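Local coordinates for lipolytic protein G-D-S-L family (Chitinophaga pinensis, PDB 4Q7Q) that is probably a lipase or acylhydrolase of the GDSL (SGNH hydrolase) family, though its substrate is unknown, at residues L34-L37 and N38-L41; G90-D93 and D94-H97; T156-E159 and F160-V164. All blocks are in the same frame, centred on the assembly; numbering follows the deposited sequence. Where two conformers were deposited one is given.

Contact 1. Residues L34-L37 and N38-L41; sequences LTRL and NEIL
L37 and L41 meet on the buried side of the last turn of helix 33-40, where L37 CD2 lies 4.2 Å from L41 CD1. This light apolar touch accompanies a backbone bond between the same two residues: L41 N donates to L37 O over 2.8 Å. L41 is the first residue to leave helical geometry, and this bond still holds it to the turn before. The torsion of L37 that sets CG anti to the backbone N (chi1 -177°) sends the isobutyl group to W8, L44 and A252, with CD2 still touching L41. One turn earlier, N38 N donates to L34 O over 3.0 Å, and E39 N and I40 N follow with bonds to T35 O and R36 O.

On the outer side the same carbonyls serve side chains through water. Water 1 donates both to T35 O and, at 2.7 Å, to N38 OD1, so one molecule ties the amide side chain to the turn beneath it. The other end of that amide, ND2, is bonded to L44 O in strand 44-50. E39 repeats the scheme: its extended chain runs back alongside the helix, CG passing 3.4 Å from T35 O, and water 2 donates to E39 OE1 and to R36 O. In one of its two conformers R36 NH2 stays 4.9 Å from E39 OE1, while NH1 forms a salt bridge with D241 and NE a hydrogen bond to K31 O; E39 OE2 is salt-bridged to K31.

Chemically, then, the helix is two-sided: leucines face the sheet and helix 241-257, whereas on the other flank two carbonyls each accept from a water as well as from a backbone N-H, which keeps their polarity satisfied where the helix meets solvent.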
loop_
_atom_site.group_PDB
_atom_site.type_symbol
_atom_site.label_atom_id
_atom_site.label_comp_id
_atom_site.label_asym_id
_atom_site.label_seq_id
_atom_site.Cartn_x
_atom_site.Cartn_y
_atom_site.Cartn_z
ATOM N N LEU A 34 -1.059 10.038 5.698
ATOM C CA LEU A 34 -2.004 10.407 6.763
ATOM C C LEU A 34 -1.816 11.869 7.145
ATOM O O LEU A 34 -2.785 12.634 7.279
ATOM C CB LEU A 34 -1.812 9.549 8.019
ATOM C CG LEU A 34 -1.726 8.027 7.855
ATOM C CD1 LEU A 34 -1.653 7.342 9.224
ATOM C CD2 LEU A 34 -2.885 7.486 7.048
ATOM N N THR A 35 -0.555 12.248 7.325
ATOM C CA THR A 35 -0.184 13.624 7.647
ATOM C C THR A 35 -0.661 14.567 6.550
ATOM O O THR A 35 -1.269 15.599 6.827
ATOM C CB THR A 35 1.338 13.736 7.838
ATOM O OG1 THR A 35 1.729 12.913 8.945
ATOM C CG2 THR A 35 1.779 15.187 8.083
ATOM N N ARG A 36 -0.416 14.197 5.297
ATOM C CA ARG A 36 -0.816 15.038 4.178
ATOM C C ARG A 36 -2.335 15.131 4.031
ATOM O O ARG A 36 -2.859 16.196 3.709
ATOM C CB ARG A 36 -0.172 14.549 2.888
ATOM C CG ARG A 36 1.337 14.674 2.897
ATOM C CD ARG A 36 1.961 14.118 1.611
ATOM N NE ARG A 36 3.418 14.235 1.632
ATOM C CZ ARG A 36 4.075 15.356 1.358
ATOM N NH1 ARG A 36 5.398 15.387 1.416
ATOM N NH2 ARG A 36 3.404 16.452 1.021
ATOM N N LEU A 37 -3.041 14.025 4.268
ATOM C CA LEU A 37 -4.504 14.060 4.239
ATOM C C LEU A 37 -5.009 15.079 5.257
ATOM O O LEU A 37 -5.866 15.910 4.954
ATOM C CB LEU A 37 -5.105 12.674 4.530
ATOM C CG LEU A 37 -6.635 12.479 4.468
ATOM C CD1 LEU A 37 -7.412 13.073 5.677
ATOM C CD2 LEU A 37 -7.194 13.016 3.156
ATOM N N ASN A 38 -4.487 14.997 6.475
ATOM C CA ASN A 38 -4.889 15.923 7.522
ATOM C C ASN A 38 -4.592 17.386 7.185
ATOM O O ASN A 38 -5.335 18.267 7.580
ATOM C CB ASN A 38 -4.280 15.513 8.869
ATOM C CG ASN A 38 -4.459 16.574 9.933
ATOM O OD1 ASN A 38 -3.527 17.323 10.232
ATOM N ND2 ASN A 38 -5.661 16.652 10.505
ATOM N N GLU A 39 -3.528 17.652 6.435
ATOM C CA GLU A 39 -3.276 19.032 6.021
ATOM C C GLU A 39 -4.377 19.534 5.087
ATOM O O GLU A 39 -4.767 20.698 5.144
ATOM C CB GLU A 39 -1.911 19.171 5.353
ATOM C CG GLU A 39 -0.745 18.909 6.284
ATOM C CD GLU A 39 0.607 18.964 5.586
ATOM O OE1 GLU A 39 0.659 18.871 4.338
ATOM O OE2 GLU A 39 1.622 19.106 6.295
ATOM N N ILE A 40 -4.872 18.651 4.229
ATOM C CA ILE A 40 -5.941 19.010 3.304
ATOM C C ILE A 40 -7.281 19.130 4.043
ATOM O O ILE A 40 -8.044 20.077 3.826
ATOM C CB ILE A 40 -6.046 17.973 2.174
ATOM C CG1 ILE A 40 -4.702 17.854 1.445
ATOM C CG2 ILE A 40 -7.156 18.339 1.202
ATOM C CD1 ILE A 40 -4.591 16.627 0.545
ATOM N N LEU A 41 -7.550 18.166 4.920
ATOM C CA LEU A 41 -8.780 18.130 5.702
ATOM C C LEU A 41 -8.437 18.129 7.188
ATOM O O LEU A 41 -8.347 17.070 7.807
ATOM C CB LEU A 41 -9.608 16.895 5.343
ATOM C CG LEU A 41 -9.919 16.736 3.852
ATOM C CD1 LEU A 41 -10.649 15.433 3.590
ATOM C CD2 LEU A 41 -10.711 17.936 3.302
HETATM O O HOH W 1 -1.055 16.849 9.282
HETATM O O HOH W 2 -0.984 17.778 1.988
#

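Contact 2. Residues G90-D93 and D94-H97; sequences GKLD and DYQH
L92 lies against the side chain of Q96 one turn on, its CD2 3.7 Å from Q96 NE2, the leucine branch and the amide crossing at a slant. Its other methyl, CD1, reaches Y95 CB at 4.1 Å. Y95 has its ring trans to its own amide nitrogen (chi1 179°), which places the ring between helices 104-118 and 157-171, where its hydroxyl is bonded to E171.

Beneath the side chains, L92 O accepts two backbone donors, Q96 N nearly along the C=O axis and Y95 N from above the carbonyl plane. D94 reaches back to K91. Its OD2 takes the N-H of K91 at 2.9 Å through the anti lone pair, while D94 N returns a bond of 2.8 Å to K91 O. An alanine here is likely to leave K91 N without its side-chain acceptor, N99 with one carboxylate fewer to bind, and the segment leading into the helix freer to move. At the far end D93 OD2 stands 3.1 Å from H97 CD2, with carboxylate and imidazole planes 42° apart; D93 OD1, like D94 OD1, is bonded to N99.

The chemistry is therefore that of a short surface helix with an acidic flank: N99 bridges two neighbouring carboxylates, and its amide probably eases the repulsion between them.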
loop_
_atom_site.group_PDB
_atom_site.type_symbol
_atom_site.label_atom_id
_atom_site.label_comp_id
_atom_site.label_asym_id
_atom_site.label_seq_id
_atom_site.Cartn_x
_atom_site.Cartn_y
_atom_site.Cartn_z
ATOM N N GLY A 90 -9.090 -15.229 -4.144
ATOM C CA GLY A 90 -10.421 -15.748 -3.903
ATOM C C GLY A 90 -11.455 -15.159 -4.839
ATOM O O GLY A 90 -11.122 -14.601 -5.890
ATOM N N LYS A 91 -12.722 -15.294 -4.461
ATOM C CA LYS A 91 -13.821 -14.796 -5.276
ATOM C C LYS A 91 -14.828 -14.090 -4.384
ATOM O O LYS A 91 -14.758 -14.198 -3.165
ATOM C CB LYS A 91 -14.495 -15.944 -6.035
ATOM C CG LYS A 91 -13.588 -16.670 -7.035
ATOM C CD LYS A 91 -14.313 -17.823 -7.740
ATOM C CE LYS A 91 -13.463 -18.423 -8.860
ATOM N NZ LYS A 91 -14.098 -19.626 -9.483
ATOM N N LEU A 92 -15.775 -13.382 -4.986
ATOM C CA LEU A 92 -16.754 -12.632 -4.203
ATOM C C LEU A 92 -17.513 -13.523 -3.207
ATOM O O LEU A 92 -17.898 -13.064 -2.135
ATOM C CB LEU A 92 -17.722 -11.880 -5.119
ATOM C CG LEU A 92 -18.767 -10.986 -4.436
ATOM C CD1 LEU A 92 -18.112 -9.911 -3.584
ATOM C CD2 LEU A 92 -19.713 -10.361 -5.458
ATOM N N ASP A 93 -17.705 -14.794 -3.560
ATOM C CA ASP A 93 -18.330 -15.766 -2.661
ATOM C C ASP A 93 -17.624 -15.854 -1.307
ATOM O O ASP A 93 -18.265 -16.083 -0.278
ATOM C CB ASP A 93 -18.350 -17.149 -3.315
ATOM C CG ASP A 93 -18.974 -18.209 -2.426
ATOM O OD1 ASP A 93 -18.222 -18.936 -1.744
ATOM O OD2 ASP A 93 -20.218 -18.320 -2.414
ATOM N N ASP A 94 -16.303 -15.683 -1.317
ATOM C CA ASP A 94 -15.508 -15.691 -0.088
ATOM C C ASP A 94 -15.735 -14.444 0.760
ATOM O O ASP A 94 -15.459 -14.435 1.960
ATOM C CB ASP A 94 -14.019 -15.821 -0.410
ATOM C CG ASP A 94 -13.689 -17.126 -1.096
ATOM O OD1 ASP A 94 -13.834 -18.176 -0.442
ATOM O OD2 ASP A 94 -13.284 -17.103 -2.275
ATOM N N TYR A 95 -16.219 -13.381 0.129
ATOM C CA TYR A 95 -16.588 -12.190 0.871
ATOM C C TYR A 95 -18.022 -12.308 1.394
ATOM O O TYR A 95 -18.334 -11.855 2.496
ATOM C CB TYR A 95 -16.438 -10.925 0.016
ATOM C CG TYR A 95 -16.841 -9.693 0.783
ATOM C CD1 TYR A 95 -15.927 -9.024 1.589
ATOM C CD2 TYR A 95 -18.153 -9.225 0.744
ATOM C CE1 TYR A 95 -16.305 -7.911 2.316
ATOM C CE2 TYR A 95 -18.536 -8.122 1.470
ATOM C CZ TYR A 95 -17.612 -7.469 2.250
ATOM O OH TYR A 95 -17.994 -6.371 2.970
ATOM N N GLN A 96 -18.892 -12.912 0.593
ATOM C CA GLN A 96 -20.307 -13.020 0.937
ATOM C C GLN A 96 -20.552 -14.027 2.049
ATOM O O GLN A 96 -21.474 -13.869 2.858
ATOM C CB GLN A 96 -21.114 -13.416 -0.298
ATOM C CG GLN A 96 -21.194 -12.324 -1.347
ATOM C CD GLN A 96 -21.638 -12.850 -2.697
ATOM O OE1 GLN A 96 -21.351 -13.991 -3.052
ATOM N NE2 GLN A 96 -22.336 -12.017 -3.459
ATOM N N HIS A 97 -19.733 -15.072 2.076
ATOM C CA HIS A 97 -19.914 -16.165 3.019
ATOM C C HIS A 97 -18.639 -16.438 3.798
ATOM O O HIS A 97 -17.536 -16.128 3.339
ATOM C CB HIS A 97 -20.350 -17.429 2.281
ATOM C CG HIS A 97 -21.540 -17.229 1.400
ATOM N ND1 HIS A 97 -22.830 -17.204 1.886
ATOM C CD2 HIS A 97 -21.637 -17.040 0.064
ATOM C CE1 HIS A 97 -23.670 -17.008 0.886
ATOM N NE2 HIS A 97 -22.972 -16.905 -0.231
#

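Contact 3. Residues T156-E159 and F160-V164; sequences TLEE and FANAV
The edge of the F160 ring points at a backbone carbonyl: T156 O lies in the plane of the ring, 3.3 Å from F160 CD1, so the slightly positive C-H rim meets a partly negative oxygen. With CG placed beside its backbone N (chi1 -70°), the ring leans back over the helix start, and F160 CB also passes 3.3 Å from L157 O. Farther out, the ring meets W83 almost at right angles.

L157 O receives A161 N in the carbonyl plane and a weak bond from F160 N. On another flank the amide of N162 slants across the chain of E158, with ND2 3.8 Å from E158 CG and the amide and carboxylate planes 49° apart; the carboxylate itself continues to H180.

At the first turn T156 and E159 exchange bonds. E159 N donates to T156 OG1 over 3.2 Å, and T156 N donates to E159 OE2 over 2.9 Å, meeting it from above the carboxylate plane. Each side chain thus accepts a main-chain N-H of the other residue, and the negative charge would probably interact favourably with the N-terminal end of the helix. This reciprocal pair is a capping box, with T156 as the N-cap of helix 157-171.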
loop_
_atom_site.group_PDB
_atom_site.type_symbol
_atom_site.label_atom_id
_atom_site.label_comp_id
_atom_site.label_asym_id
_atom_site.label_seq_id
_atom_site.Cartn_x
_atom_site.Cartn_y
_atom_site.Cartn_z
ATOM N N THR A 156 -1.502 -11.605 -10.674
ATOM C CA THR A 156 -1.031 -10.235 -10.851
ATOM C C THR A 156 -1.497 -9.391 -9.683
ATOM O O THR A 156 -2.499 -9.700 -9.040
ATOM C CB THR A 156 -1.599 -9.585 -12.117
ATOM O OG1 THR A 156 -3.017 -9.452 -11.974
ATOM C CG2 THR A 156 -1.272 -10.414 -13.355
ATOM N N LEU A 157 -0.787 -8.305 -9.423
ATOM C CA LEU A 157 -1.200 -7.378 -8.379
ATOM C C LEU A 157 -2.526 -6.739 -8.774
ATOM O O LEU A 157 -3.367 -6.434 -7.914
ATOM C CB LEU A 157 -0.125 -6.313 -8.139
ATOM C CG LEU A 157 -0.394 -5.301 -7.021
ATOM C CD1 LEU A 157 -0.639 -5.990 -5.673
ATOM C CD2 LEU A 157 0.781 -4.346 -6.930
ATOM N N GLU A 158 -2.736 -6.577 -10.078
ATOM C CA GLU A 158 -3.987 -6.011 -10.555
ATOM C C GLU A 158 -5.204 -6.812 -10.087
ATOM O O GLU A 158 -6.262 -6.236 -9.830
ATOM C CB GLU A 158 -3.991 -5.876 -12.078
ATOM C CG GLU A 158 -5.229 -5.160 -12.570
ATOM C CD GLU A 158 -5.278 -4.989 -14.071
ATOM O OE1 GLU A 158 -4.545 -5.702 -14.789
ATOM O OE2 GLU A 158 -6.055 -4.130 -14.534
ATOM N N GLU A 159 -5.060 -8.133 -9.970
ATOM C CA GLU A 159 -6.166 -8.952 -9.470
ATOM C C GLU A 159 -6.576 -8.548 -8.062
ATOM O O GLU A 159 -7.754 -8.614 -7.702
ATOM C CB GLU A 159 -5.794 -10.421 -9.459
ATOM C CG GLU A 159 -5.673 -11.029 -10.820
ATOM C CD GLU A 159 -5.261 -12.474 -10.726
ATOM O OE1 GLU A 159 -6.049 -13.282 -10.189
ATOM O OE2 GLU A 159 -4.144 -12.795 -11.163
ATOM N N PHE A 160 -5.591 -8.151 -7.263
ATOM C CA PHE A 160 -5.841 -7.694 -5.899
ATOM C C PHE A 160 -6.575 -6.356 -5.910
ATOM O O PHE A 160 -7.525 -6.152 -5.156
ATOM C CB PHE A 160 -4.524 -7.626 -5.111
ATOM C CG PHE A 160 -3.939 -8.975 -4.816
ATOM C CD1 PHE A 160 -3.345 -9.726 -5.824
ATOM C CD2 PHE A 160 -4.002 -9.515 -3.538
ATOM C CE1 PHE A 160 -2.823 -10.985 -5.561
ATOM C CE2 PHE A 160 -3.484 -10.769 -3.271
ATOM C CZ PHE A 160 -2.891 -11.501 -4.279
ATOM N N ALA A 161 -6.141 -5.444 -6.770
ATOM C CA ALA A 161 -6.851 -4.182 -6.930
ATOM C C ALA A 161 -8.287 -4.433 -7.380
ATOM O O ALA A 161 -9.222 -3.797 -6.892
ATOM C CB ALA A 161 -6.132 -3.293 -7.919
ATOM N N ASN A 162 -8.464 -5.377 -8.298
ATOM C CA ASN A 162 -9.794 -5.658 -8.821
ATOM C C ASN A 162 -10.714 -6.258 -7.760
ATOM O O ASN A 162 -11.911 -5.953 -7.720
ATOM C CB ASN A 162 -9.718 -6.543 -10.071
ATOM C CG ASN A 162 -9.139 -5.805 -11.279
ATOM O OD1 ASN A 162 -9.076 -4.574 -11.298
ATOM N ND2 ASN A 162 -8.735 -6.555 -12.296
ATOM N N ALA A 163 -10.157 -7.098 -6.892
ATOM C CA ALA A 163 -10.933 -7.630 -5.771
ATOM C C ALA A 163 -11.442 -6.503 -4.864
ATOM O O ALA A 163 -12.613 -6.485 -4.475
ATOM C CB ALA A 163 -10.112 -8.627 -4.978
ATOM N N VAL A 164 -10.565 -5.562 -4.531
ATOM C CA VAL A 164 -10.956 -4.427 -3.703
ATOM C C VAL A 164 -12.056 -3.614 -4.397
ATOM O O VAL A 164 -13.051 -3.241 -3.781
ATOM C CB VAL A 164 -9.743 -3.530 -3.375
ATOM C CG1 VAL A 164 -10.199 -2.254 -2.676
ATOM C CG2 VAL A 164 -8.715 -4.308 -2.525
#

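How the contacts relate
The three contacts come in series along the chain and are all local, each belonging to a single helix: contact 1 runs along helix 33-40 to its end, contact 2 spans short helix 92-96, and contact 3 lies at the start of helix 157-171. Contacts 1 and 3 lie on opposite sides of the chain's centre, their own centres 26 Å apart. Contacts 2 and 3 share a side, about 14 Å between centres and about 6 Å between nearest atoms. They do not touch, but both pack on helix 104-118, and Y95 of contact 2 reaches farther along helix 157-171. Together they belong to the helical layers around a five-stranded parallel sheet, consistent with the SGNH hydrolase fold.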